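Local coordinates for protein glutathione S-transferase (Sulfitobacter, PDB 4GF0) that probably conjugates glutathione to electrophilic substrates, as other glutathione S-transferases do, and binds glutathione as a two-chain assembly, at residues A[17-22]-A[197-202]; A[93-98]-A[158-163]; A[131-136]-A[174-179]; A[143-148]-A[184-189]. All coordinates share one frame; numbering follows the deposited sequence.

Contact 1. Residues A[17-22]-A[197-202]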
loop_
_atom_site.group_PDB
_atom_site.type_symbol
_atom_site.label_atom_id
_atom_site.label_comp_id
_atom_site.label_asym_id
_atom_site.label_seq_id
_atom_site.Cartn_x
_atom_site.Cartn_y
_atom_site.Cartn_z
ATOM N N VAL A 17 -4.982 12.262 -1.586
ATOM C CA VAL A 17 -6.245 12.113 -0.881
ATOM C C VAL A 17 -7.056 13.398 -1.034
ATOM O O VAL A 17 -8.267 13.357 -1.254
ATOM C CB VAL A 17 -6.014 11.753 0.603
ATOM C CG1 VAL A 17 -7.355 11.598 1.336
ATOM C CG2 VAL A 17 -5.206 10.457 0.711
ATOM N N ALA A 18 -6.390 14.547 -0.945
ATOM C CA ALA A 18 -7.087 15.819 -1.125
ATOM C C ALA A 18 -7.736 15.894 -2.507
ATOM O O ALA A 18 -8.888 16.320 -2.650
ATOM C CB ALA A 18 -6.134 16.976 -0.923
ATOM N N ILE A 19 -7.002 15.456 -3.516
ATOM C CA ILE A 19 -7.529 15.446 -4.875
ATOM C C ILE A 19 -8.791 14.587 -4.951
ATOM O O ILE A 19 -9.783 14.992 -5.556
ATOM C CB ILE A 19 -6.478 14.948 -5.857
ATOM C CG1 ILE A 19 -5.378 16.005 -5.963
ATOM C CG2 ILE A 19 -7.097 14.699 -7.249
ATOM C CD1 ILE A 19 -4.109 15.517 -6.702
ATOM N N ALA A 20 -8.761 13.414 -4.328
ATOM C CA ALA A 20 -9.930 12.543 -4.336
ATOM C C ALA A 20 -11.122 13.172 -3.625
ATOM O O ALA A 20 -12.261 13.040 -4.083
ATOM C CB ALA A 20 -9.602 11.186 -3.730
ATOM N N ILE A 21 -10.865 13.855 -2.510
ATOM C CA ILE A 21 -11.946 14.494 -1.775
ATOM C C ILE A 21 -12.567 15.594 -2.628
ATOM O O ILE A 21 -13.786 15.770 -2.639
ATOM C CB ILE A 21 -11.475 15.068 -0.427
ATOM C CG1 ILE A 21 -10.983 13.923 0.463
ATOM C CG2 ILE A 21 -12.650 15.744 0.276
ATOM C CD1 ILE A 21 -10.292 14.370 1.752
ATOM N N GLU A 22 -11.728 16.327 -3.360
ATOM C CA GLU A 22 -12.238 17.338 -4.280
ATOM C C GLU A 22 -13.089 16.716 -5.388
ATOM O O GLU A 22 -14.138 17.257 -5.756
ATOM C CB GLU A 22 -11.089 18.143 -4.905
ATOM C CG GLU A 22 -10.211 18.881 -3.903
ATOM C CD GLU A 22 -10.823 20.171 -3.395
ATOM O OE1 GLU A 22 -11.938 20.537 -3.838
ATOM O OE2 GLU A 22 -10.179 20.835 -2.549
ATOM N N ALA A 197 -10.577 19.978 -12.363
ATOM C CA ALA A 197 -10.983 20.898 -11.306
ATOM C C ALA A 197 -10.388 20.542 -9.941
ATOM O O ALA A 197 -10.016 21.429 -9.166
ATOM C CB ALA A 197 -12.507 20.967 -11.229
ATOM N N SER A 198 -10.296 19.250 -9.647
ATOM C CA SER A 198 -9.801 18.797 -8.350
ATOM C C SER A 198 -8.359 19.223 -8.136
ATOM O O SER A 198 -7.977 19.640 -7.046
ATOM C CB SER A 198 -9.901 17.285 -8.261
ATOM O OG SER A 198 -9.192 16.702 -9.347
ATOM N N VAL A 199 -7.557 19.120 -9.187
ATOM C CA VAL A 199 -6.140 19.446 -9.092
ATOM C C VAL A 199 -5.940 20.956 -9.009
ATOM O O VAL A 199 -5.094 21.438 -8.253
ATOM C CB VAL A 199 -5.368 18.857 -10.283
ATOM C CG1 VAL A 199 -3.929 19.362 -10.303
ATOM C CG2 VAL A 199 -5.399 17.326 -10.201
ATOM N N ALA A 200 -6.719 21.712 -9.777
ATOM C CA ALA A 200 -6.689 23.165 -9.647
ATOM C C ALA A 200 -7.058 23.594 -8.225
ATOM O O ALA A 200 -6.486 24.547 -7.686
ATOM C CB ALA A 200 -7.615 23.816 -10.647
ATOM N N ALA A 201 -8.013 22.887 -7.624
ATOM C CA ALA A 201 -8.463 23.199 -6.269
ATOM C C ALA A 201 -7.366 22.998 -5.227
ATOM O O ALA A 201 -7.200 23.834 -4.329
ATOM C CB ALA A 201 -9.684 22.379 -5.908
ATOM N N VAL A 202 -6.626 21.895 -5.314
ATOM C CA VAL A 202 -5.586 21.656 -4.312
ATOM C C VAL A 202 -4.401 22.607 -4.506
ATOM O O VAL A 202 -3.765 23.006 -3.530
ATOM C CB VAL A 202 -5.118 20.183 -4.246
ATOM C CG1 VAL A 202 -6.308 19.266 -3.993
ATOM C CG2 VAL A 202 -4.379 19.776 -5.528
#
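E22 reaches across from helix 14-23 onto helix 197-204, and each carbon of its side chain finds a different neighbour. CB lies against CB of S198 at 3.7 Å. The next atom, CG, sits 3.9 Å from CG1 of V202, whose side chain slides past it in the opposite direction. A bend at chi2 (-79°) then carries CD over the methyl of A201, with CD to CB at 3.5 Å. Beyond this, OE2 forms a salt bridge with K205 and a hydrogen bond with Y28, so the acid's polar end is held from outside the two segments. The pairing joins the first helix of the thioredoxin-like N-terminal domain to the chain's last helix, the two running at 124° with axes 8.3 Å apart. Deeper in, I19 turns CG2 to S198 OG, which bonds to E23, while CD1 lies alongside V199 CG2 at 4.1 Å. The I19 and V202 side chains cross at about a right angle, CG1 meeting both valine branches. Replacing I19 with an alanine would probably leave a gap facing S198, V199 and V202, where its branches had packed. A18 CB also meets V202 CG1 at 3.8 Å, and M207 touches both residues.

Contact 2. Residues A[93-98]-A[158-163]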
loop_
_atom_site.group_PDB
_atom_site.type_symbol
_atom_site.label_atom_id
_atom_site.label_comp_id
_atom_site.label_asym_id
_atom_site.label_seq_id
_atom_site.Cartn_x
_atom_site.Cartn_y
_atom_site.Cartn_z
ATOM N N ALA A 93 -9.846 -4.094 -9.775
ATOM C CA ALA A 93 -8.620 -4.780 -9.383
ATOM C C ALA A 93 -7.419 -4.183 -10.116
ATOM O O ALA A 93 -6.317 -4.090 -9.574
ATOM C CB ALA A 93 -8.735 -6.294 -9.634
ATOM N N GLN A 94 -7.626 -3.763 -11.357
ATOM C CA GLN A 94 -6.546 -3.140 -12.104
ATOM C C GLN A 94 -6.230 -1.771 -11.510
ATOM O O GLN A 94 -5.077 -1.362 -11.477
ATOM C CB GLN A 94 -6.914 -3.051 -13.586
ATOM C CG GLN A 94 -7.024 -4.414 -14.250
ATOM C CD GLN A 94 -7.649 -4.347 -15.622
ATOM O OE1 GLN A 94 -8.600 -3.589 -15.847
ATOM N NE2 GLN A 94 -7.132 -5.152 -16.552
ATOM N N MET A 95 -7.272 -1.078 -11.052
ATOM C CA MET A 95 -7.124 0.192 -10.350
ATOM C C MET A 95 -6.309 -0.040 -9.082
ATOM O O MET A 95 -5.350 0.674 -8.814
ATOM C CB MET A 95 -8.500 0.752 -9.983
ATOM C CG MET A 95 -8.475 2.037 -9.159
ATOM S SD MET A 95 -10.065 2.337 -8.376
ATOM C CE MET A 95 -9.997 1.147 -7.025
ATOM N N ARG A 96 -6.669 -1.059 -8.311
ATOM C CA ARG A 96 -5.967 -1.310 -7.048
ATOM C C ARG A 96 -4.561 -1.852 -7.249
ATOM O O ARG A 96 -3.687 -1.625 -6.415
ATOM C CB ARG A 96 -6.783 -2.208 -6.106
ATOM C CG ARG A 96 -7.988 -1.473 -5.520
ATOM C CD ARG A 96 -8.606 -2.213 -4.348
ATOM N NE ARG A 96 -9.843 -1.532 -3.971
ATOM C CZ ARG A 96 -11.051 -1.879 -4.409
ATOM N NH1 ARG A 96 -11.197 -2.933 -5.208
ATOM N NH2 ARG A 96 -12.115 -1.169 -4.042
ATOM N N SER A 97 -4.334 -2.556 -8.354
ATOM C CA SER A 97 -2.996 -3.041 -8.656
ATOM C C SER A 97 -2.086 -1.846 -8.831
ATOM O O SER A 97 -0.959 -1.839 -8.343
ATOM C CB SER A 97 -2.992 -3.870 -9.937
ATOM O OG SER A 97 -1.662 -4.224 -10.286
ATOM N N ALA A 98 -2.579 -0.828 -9.531
ATOM C CA ALA A 98 -1.789 0.381 -9.734
ATOM C C ALA A 98 -1.500 1.031 -8.389
ATOM O O ALA A 98 -0.379 1.467 -8.129
ATOM C CB ALA A 98 -2.528 1.356 -10.644
ATOM N N ASP A 158 -11.837 6.106 -18.289
ATOM C CA ASP A 158 -12.419 6.408 -16.986
ATOM C C ASP A 158 -11.403 6.754 -15.900
ATOM O O ASP A 158 -10.499 5.980 -15.603
ATOM C CB ASP A 158 -13.268 5.224 -16.519
ATOM C CG ASP A 158 -14.351 4.865 -17.515
ATOM O OD1 ASP A 158 -14.982 5.792 -18.057
ATOM O OD2 ASP A 158 -14.562 3.663 -17.769
ATOM N N PHE A 159 -11.579 7.934 -15.317
ATOM C CA PHE A 159 -10.850 8.370 -14.136
ATOM C C PHE A 159 -11.185 7.460 -12.952
ATOM O O PHE A 159 -12.315 6.965 -12.829
ATOM C CB PHE A 159 -11.311 9.797 -13.829
ATOM C CG PHE A 159 -10.582 10.462 -12.702
ATOM C CD1 PHE A 159 -9.368 11.095 -12.925
ATOM C CD2 PHE A 159 -11.137 10.515 -11.433
ATOM C CE1 PHE A 159 -8.710 11.739 -11.894
ATOM C CE2 PHE A 159 -10.476 11.151 -10.393
ATOM C CZ PHE A 159 -9.258 11.770 -10.628
ATOM N N SER A 160 -10.218 7.240 -12.064
ATOM C CA SER A 160 -10.451 6.389 -10.896
ATOM C C SER A 160 -9.518 6.788 -9.771
ATOM O O SER A 160 -8.686 7.678 -9.934
ATOM C CB SER A 160 -10.206 4.911 -11.245
ATOM O OG SER A 160 -8.821 4.653 -11.439
ATOM N N LEU A 161 -9.635 6.106 -8.632
ATOM C CA LEU A 161 -8.719 6.350 -7.518
ATOM C C LEU A 161 -7.244 6.208 -7.860
ATOM O O LEU A 161 -6.402 6.805 -7.190
ATOM C CB LEU A 161 -9.006 5.400 -6.354
ATOM C CG LEU A 161 -10.362 5.504 -5.675
ATOM C CD1 LEU A 161 -10.361 4.450 -4.566
ATOM C CD2 LEU A 161 -10.594 6.918 -5.107
ATOM N N ALA A 162 -6.915 5.417 -8.877
ATOM C CA ALA A 162 -5.509 5.221 -9.205
ATOM C C ALA A 162 -4.888 6.510 -9.726
ATOM O O ALA A 162 -3.688 6.726 -9.589
ATOM C CB ALA A 162 -5.323 4.090 -10.213
ATOM N N ASP A 163 -5.714 7.378 -10.303
ATOM C CA ASP A 163 -5.215 8.576 -10.970
ATOM C C ASP A 163 -4.647 9.663 -10.042
ATOM O O ASP A 163 -3.544 10.145 -10.292
ATOM C CB ASP A 163 -6.257 9.113 -11.954
ATOM C CG ASP A 163 -6.571 8.108 -13.043
ATOM O OD1 ASP A 163 -5.614 7.693 -13.738
ATOM O OD2 ASP A 163 -7.755 7.706 -13.175
#
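M95 reaches from helix 89-111 over the turn S160-L161-A162, approaching each of the three with a different part of its chain. CG stands anti to the backbone N (chi1 176°), which points it at the turn, 3.5 Å from S160 OG and 3.9 Å from A162 CB. SD then rests 3.8 Å from L161 CB, the two side chains set slantwise to one another. A bend at chi3 (76°) brings CE near L161 CD1 and also over one face of the R96 guanidinium, toward its rim. One turn further along helix 89-111, A98 meets A162 methyl to methyl, CB to CB at 3.9 Å. With a serine in place of M95, L161 and A162 would probably lose their thioether neighbour, and a gap would be likely to open above the turn. L161 also packs on helix 68-78, and D73 there pairs with R96. The turn itself is fixed by its own bonds: S160 N gives to D163 OD2 at 2.7 Å, and A162 N to S160 OG at 3.3 Å. This S-x-x-D capping box, where helix 162-170 begins, is a hallmark of the glutathione S-transferase fold.

Contact 3. Residues A[131-136]-A[174-179]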
loop_
_atom_site.group_PDB
_atom_site.type_symbol
_atom_site.label_atom_id
_atom_site.label_comp_id
_atom_site.label_asym_id
_atom_site.label_seq_id
_atom_site.Cartn_x
_atom_site.Cartn_y
_atom_site.Cartn_z
ATOM N N ALA A 131 21.884 7.984 -4.722
ATOM C CA ALA A 131 22.406 8.010 -6.089
ATOM C C ALA A 131 21.624 7.113 -7.053
ATOM O O ALA A 131 21.651 7.331 -8.267
ATOM C CB ALA A 131 23.889 7.648 -6.101
ATOM N N GLN A 132 20.927 6.111 -6.518
ATOM C CA GLN A 132 20.214 5.155 -7.358
ATOM C C GLN A 132 18.811 5.620 -7.732
ATOM O O GLN A 132 18.196 5.046 -8.628
ATOM C CB GLN A 132 20.107 3.786 -6.677
ATOM C CG GLN A 132 21.407 3.245 -6.121
ATOM C CD GLN A 132 22.558 3.350 -7.099
ATOM O OE1 GLN A 132 22.410 3.084 -8.295
ATOM N NE2 GLN A 132 23.722 3.745 -6.591
ATOM N N VAL A 133 18.314 6.648 -7.051
ATOM C CA VAL A 133 16.928 7.101 -7.237
ATOM C C VAL A 133 16.550 7.495 -8.679
ATOM O O VAL A 133 15.449 7.169 -9.133
ATOM C CB VAL A 133 16.540 8.221 -6.227
ATOM C CG1 VAL A 133 15.130 8.756 -6.497
ATOM C CG2 VAL A 133 16.609 7.689 -4.803
ATOM N N PRO A 134 17.442 8.201 -9.404
ATOM C CA PRO A 134 17.058 8.487 -10.792
ATOM C C PRO A 134 16.873 7.208 -11.599
ATOM O O PRO A 134 16.001 7.141 -12.467
ATOM C CB PRO A 134 18.246 9.290 -11.323
ATOM C CG PRO A 134 18.782 9.976 -10.117
ATOM C CD PRO A 134 18.640 8.967 -9.008
ATOM N N GLU A 135 17.660 6.186 -11.295
ATOM C CA GLU A 135 17.532 4.924 -12.013
ATOM C C GLU A 135 16.341 4.075 -11.564
ATOM O O GLU A 135 15.647 3.500 -12.403
ATOM C CB GLU A 135 18.838 4.134 -11.961
ATOM C CG GLU A 135 19.949 4.834 -12.735
ATOM C CD GLU A 135 21.281 4.140 -12.601
ATOM O OE1 GLU A 135 21.303 2.891 -12.587
ATOM O OE2 GLU A 135 22.309 4.847 -12.508
ATOM N N THR A 136 16.085 4.002 -10.258
ATOM C CA THR A 136 14.947 3.224 -9.772
ATOM C C THR A 136 13.614 3.871 -10.159
ATOM O O THR A 136 12.656 3.174 -10.488
ATOM C CB THR A 136 14.986 2.988 -8.245
ATOM O OG1 THR A 136 14.963 4.247 -7.560
ATOM C CG2 THR A 136 16.233 2.216 -7.860
ATOM N N ASP A 174 10.505 14.566 -12.151
ATOM C CA ASP A 174 11.474 15.576 -12.584
ATOM C C ASP A 174 12.472 15.868 -11.466
ATOM O O ASP A 174 13.687 15.889 -11.695
ATOM C CB ASP A 174 10.769 16.867 -13.010
ATOM C CG ASP A 174 10.204 16.794 -14.421
ATOM O OD1 ASP A 174 10.525 15.833 -15.151
ATOM O OD2 ASP A 174 9.454 17.716 -14.805
ATOM N N GLY A 175 11.944 16.057 -10.258
ATOM C CA GLY A 175 12.753 16.319 -9.081
ATOM C C GLY A 175 13.662 15.162 -8.715
ATOM O O GLY A 175 14.704 15.359 -8.079
ATOM N N ASP A 176 13.275 13.950 -9.109
ATOM C CA ASP A 176 14.088 12.773 -8.831
ATOM C C ASP A 176 15.075 12.477 -9.958
ATOM O O ASP A 176 15.794 11.484 -9.905
ATOM C CB ASP A 176 13.210 11.536 -8.552
ATOM C CG ASP A 176 12.542 11.583 -7.184
ATOM O OD1 ASP A 176 12.856 12.496 -6.391
ATOM O OD2 ASP A 176 11.704 10.699 -6.892
ATOM N N GLY A 177 15.103 13.332 -10.976
ATOM C CA GLY A 177 16.048 13.178 -12.068
ATOM C C GLY A 177 15.555 12.357 -13.250
ATOM O O GLY A 177 16.368 11.826 -14.018
ATOM N N VAL A 178 14.234 12.258 -13.404
ATOM C CA VAL A 178 13.617 11.537 -14.521
ATOM C C VAL A 178 12.779 12.501 -15.365
ATOM O O VAL A 178 11.945 13.230 -14.827
ATOM C CB VAL A 178 12.692 10.407 -14.014
ATOM C CG1 VAL A 178 12.091 9.633 -15.192
ATOM C CG2 VAL A 178 13.450 9.458 -13.091
ATOM N N ASP A 179 13.002 12.515 -16.678
ATOM C CA ASP A 179 12.219 13.382 -17.563
ATOM C C ASP A 179 10.857 12.751 -17.828
ATOM O O ASP A 179 10.782 11.725 -18.498
ATOM C CB ASP A 179 12.935 13.578 -18.905
ATOM C CG ASP A 179 14.039 14.616 -18.846
ATOM O OD1 ASP A 179 13.839 15.658 -18.188
ATOM O OD2 ASP A 179 15.103 14.393 -19.470
#
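V133 and D176 meet because the first torsion of each brings its outer atoms to the shared side: V133 CG1 lies opposite its backbone N (chi1 176°), while D176 CG lies opposite its own carbonyl carbon (chi1 -74°). The methyl V133 CG1 thus comes slantwise against the root of the carboxylate, 3.9 Å from D176 CG. Next along helix 123-148, P134 puts the edge of its ring on the backbone of the loop: its CG is 3.4 Å from D176 O, and its CA makes a CA-H...O contact with the same oxygen, also 3.4 Å. The helix is kinked here, P134 having no N-H to offer the preceding turn. Further along the loop, V178 sets CG2 3.5 Å from P134 O. The loop is shaped by a type I beta turn from D174 to G177, closed by G177 N to D174 O at 3.0 Å. G177 has a positive phi (91°), and a CB there would be jammed against D176 O and tight against P134 CG, so glycine allows this close approach. V178 also packs on M137 and A138 of the same long helix. No hydrogen bond spans the two segments, and they meet through carbon and carbonyl atoms. The carboxylate of D176 instead spends its oxygens elsewhere, OD1 in a salt bridge to K113 and OD2 in a hydrogen bond with H110, which would probably favour its charged form.

Contact 4. Residues A[143-148]-A[184-189]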
loop_
_atom_site.group_PDB
_atom_site.type_symbol
_atom_site.label_atom_id
_atom_site.label_comp_id
_atom_site.label_asym_id
_atom_site.label_seq_id
_atom_site.Cartn_x
_atom_site.Cartn_y
_atom_site.Cartn_z
ATOM N N PHE A 143 7.663 0.995 -16.178
ATOM C CA PHE A 143 6.558 0.093 -15.880
ATOM C C PHE A 143 5.195 0.775 -15.900
ATOM O O PHE A 143 4.212 0.193 -16.371
ATOM C CB PHE A 143 6.771 -0.584 -14.530
ATOM C CG PHE A 143 5.740 -1.625 -14.218
ATOM C CD1 PHE A 143 5.848 -2.897 -14.753
ATOM C CD2 PHE A 143 4.665 -1.333 -13.403
ATOM C CE1 PHE A 143 4.900 -3.869 -14.475
ATOM C CE2 PHE A 143 3.709 -2.295 -13.126
ATOM C CZ PHE A 143 3.831 -3.566 -13.660
ATOM N N VAL A 144 5.115 1.987 -15.360
ATOM C CA VAL A 144 3.882 2.754 -15.430
ATOM C C VAL A 144 3.461 2.920 -16.886
ATOM O O VAL A 144 2.308 2.669 -17.241
ATOM C CB VAL A 144 4.045 4.151 -14.790
ATOM C CG1 VAL A 144 2.879 5.061 -15.176
ATOM C CG2 VAL A 144 4.139 4.025 -13.277
ATOM N N GLU A 145 4.413 3.333 -17.716
ATOM C CA GLU A 145 4.158 3.627 -19.120
ATOM C C GLU A 145 3.716 2.377 -19.885
ATOM O O GLU A 145 2.826 2.439 -20.724
ATOM C CB GLU A 145 5.412 4.253 -19.756
ATOM C CG GLU A 145 5.297 4.607 -21.232
ATOM C CD GLU A 145 4.501 5.878 -21.475
ATOM O OE1 GLU A 145 4.183 6.599 -20.499
ATOM O OE2 GLU A 145 4.198 6.168 -22.651
ATOM N N SER A 146 4.310 1.237 -19.566
ATOM C CA SER A 146 4.072 0.027 -20.345
ATOM C C SER A 146 2.954 -0.847 -19.781
ATOM O O SER A 146 2.314 -1.591 -20.522
ATOM C CB SER A 146 5.354 -0.796 -20.434
ATOM O OG SER A 146 5.661 -1.343 -19.166
ATOM N N ASP A 147 2.715 -0.766 -18.475
ATOM C CA ASP A 147 1.881 -1.772 -17.815
ATOM C C ASP A 147 0.804 -1.259 -16.869
ATOM O O ASP A 147 0.001 -2.039 -16.362
ATOM C CB ASP A 147 2.767 -2.773 -17.077
ATOM C CG ASP A 147 3.398 -3.782 -18.007
ATOM O OD1 ASP A 147 2.970 -4.952 -17.994
ATOM O OD2 ASP A 147 4.319 -3.402 -18.754
ATOM N N ILE A 148 0.775 0.042 -16.625
ATOM C CA ILE A 148 -0.246 0.591 -15.737
ATOM C C ILE A 148 -1.168 1.557 -16.457
ATOM O O ILE A 148 -2.390 1.428 -16.383
ATOM C CB ILE A 148 0.377 1.294 -14.519
ATOM C CG1 ILE A 148 1.042 0.260 -13.610
ATOM C CG2 ILE A 148 -0.684 2.099 -13.757
ATOM C CD1 ILE A 148 1.600 0.846 -12.330
ATOM N N PRO A 184 5.451 9.317 -23.194
ATOM C CA PRO A 184 4.316 10.002 -23.831
ATOM C C PRO A 184 2.988 9.823 -23.097
ATOM O O PRO A 184 2.265 10.809 -22.935
ATOM C CB PRO A 184 4.262 9.395 -25.248
ATOM C CG PRO A 184 5.203 8.226 -25.240
ATOM C CD PRO A 184 6.198 8.471 -24.146
ATOM N N LYS A 185 2.672 8.609 -22.643
ATOM C CA LYS A 185 1.407 8.397 -21.944
ATOM C C LYS A 185 1.372 9.082 -20.580
ATOM O O LYS A 185 0.347 9.647 -20.194
ATOM C CB LYS A 185 1.063 6.909 -21.844
ATOM C CG LYS A 185 0.623 6.309 -23.179
ATOM C CD LYS A 185 -0.060 4.967 -22.985
ATOM C CE LYS A 185 0.936 3.943 -22.514
ATOM N NZ LYS A 185 0.297 2.650 -22.144
ATOM N N ILE A 186 2.492 9.048 -19.863
ATOM C CA ILE A 186 2.585 9.765 -18.596
ATOM C C ILE A 186 2.411 11.258 -18.848
ATOM O O ILE A 186 1.729 11.944 -18.095
ATOM C CB ILE A 186 3.928 9.497 -17.870
ATOM C CG1 ILE A 186 3.979 8.048 -17.378
ATOM C CG2 ILE A 186 4.103 10.447 -16.687
ATOM C CD1 ILE A 186 5.256 7.701 -16.610
ATOM N N THR A 187 3.003 11.750 -19.933
ATOM C CA THR A 187 2.908 13.166 -20.268
ATOM C C THR A 187 1.459 13.570 -20.532
ATOM O O THR A 187 0.978 14.567 -19.985
ATOM C CB THR A 187 3.777 13.519 -21.478
ATOM O OG1 THR A 187 5.151 13.312 -21.131
ATOM C CG2 THR A 187 3.580 14.977 -21.877
ATOM N N THR A 188 0.762 12.781 -21.345
ATOM C CA THR A 188 -0.644 13.064 -21.630
ATOM C C THR A 188 -1.466 12.980 -20.354
ATOM O O THR A 188 -2.348 13.805 -20.123
ATOM C CB THR A 188 -1.217 12.105 -22.683
ATOM O OG1 THR A 188 -0.530 12.309 -23.927
ATOM C CG2 THR A 188 -2.702 12.367 -22.879
ATOM N N PHE A 189 -1.162 11.985 -19.527
ATOM C CA PHE A 189 -1.843 11.798 -18.242
ATOM C C PHE A 189 -1.687 13.026 -17.343
ATOM O O PHE A 189 -2.660 13.520 -16.766
ATOM C CB PHE A 189 -1.306 10.527 -17.554
ATOM C CG PHE A 189 -1.689 10.410 -16.107
ATOM C CD1 PHE A 189 -2.982 10.036 -15.741
ATOM C CD2 PHE A 189 -0.757 10.664 -15.105
ATOM C CE1 PHE A 189 -3.348 9.932 -14.391
ATOM C CE2 PHE A 189 -1.119 10.551 -13.750
ATOM C CZ PHE A 189 -2.412 10.188 -13.399
#
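The first turn of helix 184-194 is gripped by a carboxylate from helix 123-148, that of E145, in the all-helical C-terminal domain. CG of E145 is anti to the backbone N (chi1 180°), and a bend at chi2 (77°) swings the acid over to the helix start, where it takes two consecutive N-H groups. K185 N gives to OE2 at 2.9 Å in a nearly straight bond, 164° at the hydrogen. I186 N gives to OE1 at 3.0 Å. Both oxygens use their syn lone pairs, so the carboxylate is held in a fork and its rotation about the last bond is fixed. P184, which has no N-H, lays its ring carbon CD 3.4 Å from OE2, and K185 CB comes to 3.3 Å from the same oxygen. The lysine chain then crosses the acid slantwise to reach the glutamate's backbone: K185 NZ is held chiefly by a hydrogen bond to L149 O and makes only a weak one to E145 O, 2.9 Å. K185 NZ and E145 OE2, oppositely charged, remain 5.3 Å apart, not in contact, though their attraction may help a little. On the buried side, V144 CG1 meets I186 CD1 at 3.8 Å, the two side chains crossing at about a right angle, as do the helix axes; L166 of helix 162-170 packs on V144 too. Facing first-turn N-H groups, which have no carbonyl of a preceding turn to bond, the acid would probably gain from the helix dipole: side-chain capping of a helix N terminus by E145 of another helix, in the glutathione S-transferase helical domain.

In the fold
From the N terminus, helix 14-23 of the thioredoxin-like domain waits for the chain's last helix, 197-204; contact 1 closes this longest loop, and contacts 2, 3 and 4 are nested inside it. Helix 89-111 comes next and meets the start of helix 162-170 in contact 2. Before that loop closes, helix 123-148 has set out, so contacts 3 and 4, which both use this helix, cross contact 2; they also cross each other, since 143-148 precedes 174-179 and 184-189 follows it. Contacts 2 and 4 touch, through A98 on I148 and D163 on F189. Contacts 2, 3 and 4 thus knit the helical domain, and contact 1 joins the chain's last helix to the first domain.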